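Long-range contact in 2-hydroxyhepta-2,4-diene-1, 7-dioateisomerase (PDB 3R6O), which binds magnesium and is probably a 2-hydroxyhepta-2,4-diene-1,7-dioate isomerase of the fumarylacetoacetate hydrolase family: residues 233-241 with 252-262. Residues are numbered along the deposited sequence; the frame is centred on the assembly and turned at random.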
loop_
_atom_site.group_PDB
_atom_site.type_symbol
_atom_site.label_atom_id
_atom_site.label_comp_id
_atom_site.label_asym_id
_atom_site.label_seq_id
_atom_site.Cartn_x
_atom_site.Cartn_y
_atom_site.Cartn_z
ATOM N N THR A 233 -18.233 -23.000 -3.018
ATOM C CA THR A 233 -18.603 -22.699 -1.622
ATOM C C THR A 233 -17.420 -22.785 -0.664
ATOM O O THR A 233 -17.526 -22.392 0.516
ATOM C CB THR A 233 -19.725 -23.630 -1.130
ATOM O OG1 THR A 233 -19.326 -25.006 -1.274
ATOM C CG2 THR A 233 -20.981 -23.369 -1.932
ATOM N N THR A 234 -16.288 -23.269 -1.180
ATOM C CA THR A 234 -15.059 -23.328 -0.419
ATOM C C THR A 234 -13.911 -22.878 -1.314
ATOM O O THR A 234 -14.092 -22.624 -2.512
ATOM C CB THR A 234 -14.758 -24.742 0.062
ATOM O OG1 THR A 234 -14.736 -25.612 -1.073
ATOM C CG2 THR A 234 -15.798 -25.217 1.071
ATOM N N PHE A 235 -12.730 -22.768 -0.737
ATOM C CA PHE A 235 -11.544 -22.441 -1.530
ATOM C C PHE A 235 -11.062 -23.664 -2.285
ATOM O O PHE A 235 -11.342 -24.803 -1.890
ATOM C CB PHE A 235 -10.431 -21.869 -0.636
ATOM C CG PHE A 235 -10.724 -20.480 -0.170
ATOM C CD1 PHE A 235 -10.390 -19.384 -0.960
ATOM C CD2 PHE A 235 -11.417 -20.266 1.006
ATOM C CE1 PHE A 235 -10.740 -18.118 -0.559
ATOM C CE2 PHE A 235 -11.738 -19.017 1.410
ATOM C CZ PHE A 235 -11.388 -17.933 0.639
ATOM N N GLU A 236 -10.389 -23.419 -3.401
ATOM C CA GLU A 236 -9.852 -24.475 -4.226
ATOM C C GLU A 236 -8.418 -24.759 -3.814
ATOM O O GLU A 236 -7.824 -24.054 -2.991
ATOM C CB GLU A 236 -9.905 -24.100 -5.712
ATOM C CG GLU A 236 -11.328 -23.845 -6.240
ATOM C CD GLU A 236 -11.476 -24.113 -7.720
ATOM O OE1 GLU A 236 -10.589 -24.759 -8.322
ATOM O OE2 GLU A 236 -12.514 -23.713 -8.283
ATOM N N THR A 237 -7.919 -25.850 -4.348
ATOM C CA THR A 237 -6.554 -26.305 -4.138
ATOM C C THR A 237 -5.777 -26.098 -5.436
ATOM O O THR A 237 -6.326 -26.283 -6.538
ATOM C CB THR A 237 -6.625 -27.752 -3.688
ATOM O OG1 THR A 237 -7.221 -27.766 -2.373
ATOM C CG2 THR A 237 -5.260 -28.430 -3.654
ATOM N N PHE A 238 -4.508 -25.679 -5.302
ATOM C CA PHE A 238 -3.626 -25.501 -6.452
ATOM C C PHE A 238 -2.286 -26.177 -6.257
ATOM O O PHE A 238 -1.786 -26.274 -5.132
ATOM C CB PHE A 238 -3.386 -24.028 -6.717
ATOM C CG PHE A 238 -4.632 -23.267 -6.852
ATOM C CD1 PHE A 238 -5.209 -23.051 -8.089
ATOM C CD2 PHE A 238 -5.276 -22.815 -5.723
ATOM C CE1 PHE A 238 -6.398 -22.383 -8.184
ATOM C CE2 PHE A 238 -6.446 -22.131 -5.819
ATOM C CZ PHE A 238 -7.009 -21.915 -7.048
ATOM N N ASP A 239 -1.731 -26.672 -7.358
ATOM C CA ASP A 239 -0.360 -27.190 -7.366
ATOM C C ASP A 239 0.420 -26.320 -8.302
ATOM O O ASP A 239 -0.041 -26.014 -9.386
ATOM C CB ASP A 239 -0.329 -28.636 -7.846
ATOM C CG ASP A 239 -1.045 -29.576 -6.892
ATOM O OD1 ASP A 239 -0.768 -29.529 -5.658
ATOM O OD2 ASP A 239 -1.897 -30.351 -7.367
ATOM N N PHE A 240 1.608 -25.896 -7.904
ATOM C CA PHE A 240 2.303 -24.899 -8.707
ATOM C C PHE A 240 3.807 -25.136 -8.700
ATOM O O PHE A 240 4.350 -25.684 -7.738
ATOM C CB PHE A 240 1.944 -23.479 -8.225
ATOM C CG PHE A 240 2.129 -23.273 -6.738
ATOM C CD1 PHE A 240 3.272 -22.693 -6.255
ATOM C CD2 PHE A 240 1.189 -23.745 -5.823
ATOM C CE1 PHE A 240 3.461 -22.509 -4.887
ATOM C CE2 PHE A 240 1.382 -23.592 -4.424
ATOM C CZ PHE A 240 2.519 -22.984 -3.965
ATOM N N GLU A 241 4.481 -24.691 -9.753
ATOM C CA GLU A 241 5.920 -24.826 -9.829
ATOM C C GLU A 241 6.591 -23.631 -10.456
ATOM O O GLU A 241 6.020 -22.960 -11.292
ATOM C CB GLU A 241 6.283 -26.096 -10.594
ATOM C CG GLU A 241 6.219 -25.956 -12.115
ATOM C CD GLU A 241 6.773 -27.177 -12.833
ATOM O OE1 GLU A 241 6.640 -28.296 -12.293
ATOM O OE2 GLU A 241 7.352 -27.003 -13.928
ATOM N N GLY A 252 5.120 -26.438 -5.086
ATOM C CA GLY A 252 4.229 -26.390 -3.958
ATOM C C GLY A 252 2.814 -26.821 -4.271
ATOM O O GLY A 252 2.405 -26.905 -5.442
ATOM N N SER A 253 2.109 -27.133 -3.191
ATOM C CA SER A 253 0.677 -27.377 -3.157
ATOM C C SER A 253 0.082 -26.526 -2.015
ATOM O O SER A 253 0.638 -26.458 -0.922
ATOM C CB SER A 253 0.429 -28.848 -2.855
ATOM O OG SER A 253 -0.950 -29.133 -2.604
ATOM N N THR A 254 -1.076 -25.914 -2.237
ATOM C CA THR A 254 -1.684 -25.098 -1.195
ATOM C C THR A 254 -2.098 -25.901 0.069
ATOM O O THR A 254 -2.357 -25.314 1.122
ATOM C CB THR A 254 -2.848 -24.262 -1.771
ATOM O OG1 THR A 254 -3.846 -25.129 -2.319
ATOM C CG2 THR A 254 -2.278 -23.290 -2.871
ATOM N N VAL A 255 -2.064 -27.233 0.011
ATOM C CA VAL A 255 -2.356 -28.048 1.187
ATOM C C VAL A 255 -1.266 -27.928 2.243
ATOM O O VAL A 255 -1.472 -28.312 3.391
ATOM C CB VAL A 255 -2.539 -29.560 0.861
ATOM C CG1 VAL A 255 -3.711 -29.758 -0.084
ATOM C CG2 VAL A 255 -1.260 -30.170 0.308
ATOM N N ASP A 256 -0.107 -27.408 1.852
ATOM C CA ASP A 256 0.998 -27.261 2.794
ATOM C C ASP A 256 1.022 -25.900 3.461
ATOM O O ASP A 256 1.919 -25.598 4.267
ATOM C CB ASP A 256 2.324 -27.558 2.097
ATOM C CG ASP A 256 2.456 -29.031 1.750
ATOM O OD1 ASP A 256 2.246 -29.855 2.684
ATOM O OD2 ASP A 256 2.755 -29.370 0.576
ATOM N N MET A 257 0.035 -25.067 3.141
ATOM C CA MET A 257 -0.051 -23.780 3.804
ATOM C C MET A 257 -0.323 -23.978 5.298
ATOM O O MET A 257 -1.205 -24.712 5.717
ATOM C CB MET A 257 -1.109 -22.912 3.163
ATOM C CG MET A 257 -0.815 -22.510 1.725
ATOM S SD MET A 257 -2.349 -22.019 0.883
ATOM C CE MET A 257 -2.540 -20.368 1.481
ATOM N N THR A 258 0.483 -23.309 6.102
ATOM C CA THR A 258 0.281 -23.280 7.544
ATOM C C THR A 258 -1.086 -22.641 7.803
ATOM O O THR A 258 -1.920 -23.176 8.522
ATOM C CB THR A 258 1.361 -22.409 8.175
ATOM O OG1 THR A 258 2.640 -22.981 7.914
ATOM C CG2 THR A 258 1.129 -22.231 9.658
ATOM N N LEU A 259 -1.314 -21.498 7.177
ATOM C CA LEU A 259 -2.634 -20.910 7.161
ATOM C C LEU A 259 -3.258 -21.092 5.784
ATOM O O LEU A 259 -2.784 -20.503 4.800
ATOM C CB LEU A 259 -2.523 -19.433 7.475
ATOM C CG LEU A 259 -2.034 -19.067 8.870
ATOM C CD1 LEU A 259 -2.169 -17.544 9.015
ATOM C CD2 LEU A 259 -2.866 -19.783 9.936
ATOM N N GLY A 260 -4.351 -21.846 5.717
ATOM C CA GLY A 260 -5.113 -21.975 4.463
ATOM C C GLY A 260 -5.740 -20.671 4.005
ATOM O O GLY A 260 -5.796 -19.681 4.773
ATOM N N PHE A 261 -6.222 -20.660 2.761
ATOM C CA PHE A 261 -6.851 -19.442 2.165
ATOM C C PHE A 261 -7.847 -18.712 3.080
ATOM O O PHE A 261 -7.781 -17.476 3.250
ATOM C CB PHE A 261 -7.554 -19.765 0.836
ATOM C CG PHE A 261 -6.620 -20.046 -0.304
ATOM C CD1 PHE A 261 -5.765 -19.030 -0.811
ATOM C CD2 PHE A 261 -6.579 -21.299 -0.886
ATOM C CE1 PHE A 261 -4.905 -19.305 -1.871
ATOM C CE2 PHE A 261 -5.732 -21.576 -1.950
ATOM C CZ PHE A 261 -4.888 -20.581 -2.448
ATOM N N ALA A 262 -8.755 -19.463 3.691
ATOM C CA ALA A 262 -9.756 -18.854 4.550
ATOM C C ALA A 262 -9.112 -18.212 5.779
ATOM O O ALA A 262 -9.427 -17.088 6.139
ATOM C CB ALA A 262 -10.871 -19.907 4.924
HETATM O O HOH W 1 -5.479 -26.137 -0.451
#
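Phe240 and Gly252 pair in the antiparallel beta hairpin formed by strands 239-244 and 247-253, and the contact runs on past the hairpin's open end to the start of helix 261-269. Two backbone hydrogen bonds join this pair, Phe240 N to Gly252 O at 2.8 Å and Gly252 N to Phe240 O at 2.9 Å. CG of Phe240 stands between its backbone N and carbonyl carbon (chi1 52°), which brings the ring over Gly252; Gly252 CA makes a CH-pi contact with the ring face, 4.0 Å from the centroid. Asp239 and Ser253, the neighbouring non-hydrogen-bonded pair, point to the other face of the sheet, and Ser253 OG donates a weak hydrogen bond to Asp239 OD1.

Beyond the strand ends, Thr254 grips Phe238 twice: its N donates to Phe238 O, and its OG1 accepts a nearly straight bond from Phe238 N (3.1 Å, 168°). A water links that same OG1 to Thr237 OG1.

Farther out the contact becomes aromatic. Phe261 CB sits over one face of the Phe235 ring, 3.6 Å from its centroid, while the two rings are slid apart and barely overlap. Phe261 CE2 meets the edge of the Phe238 ring, and Ala262 CB touches Phe235 CE2.

Strand 303-308 flanks the hairpin on the 239-244 side; Phe240 and Phe261 pack on strand 155-165, which carries the magnesium ligand Glu160, and Phe235 rests on strand 181-192.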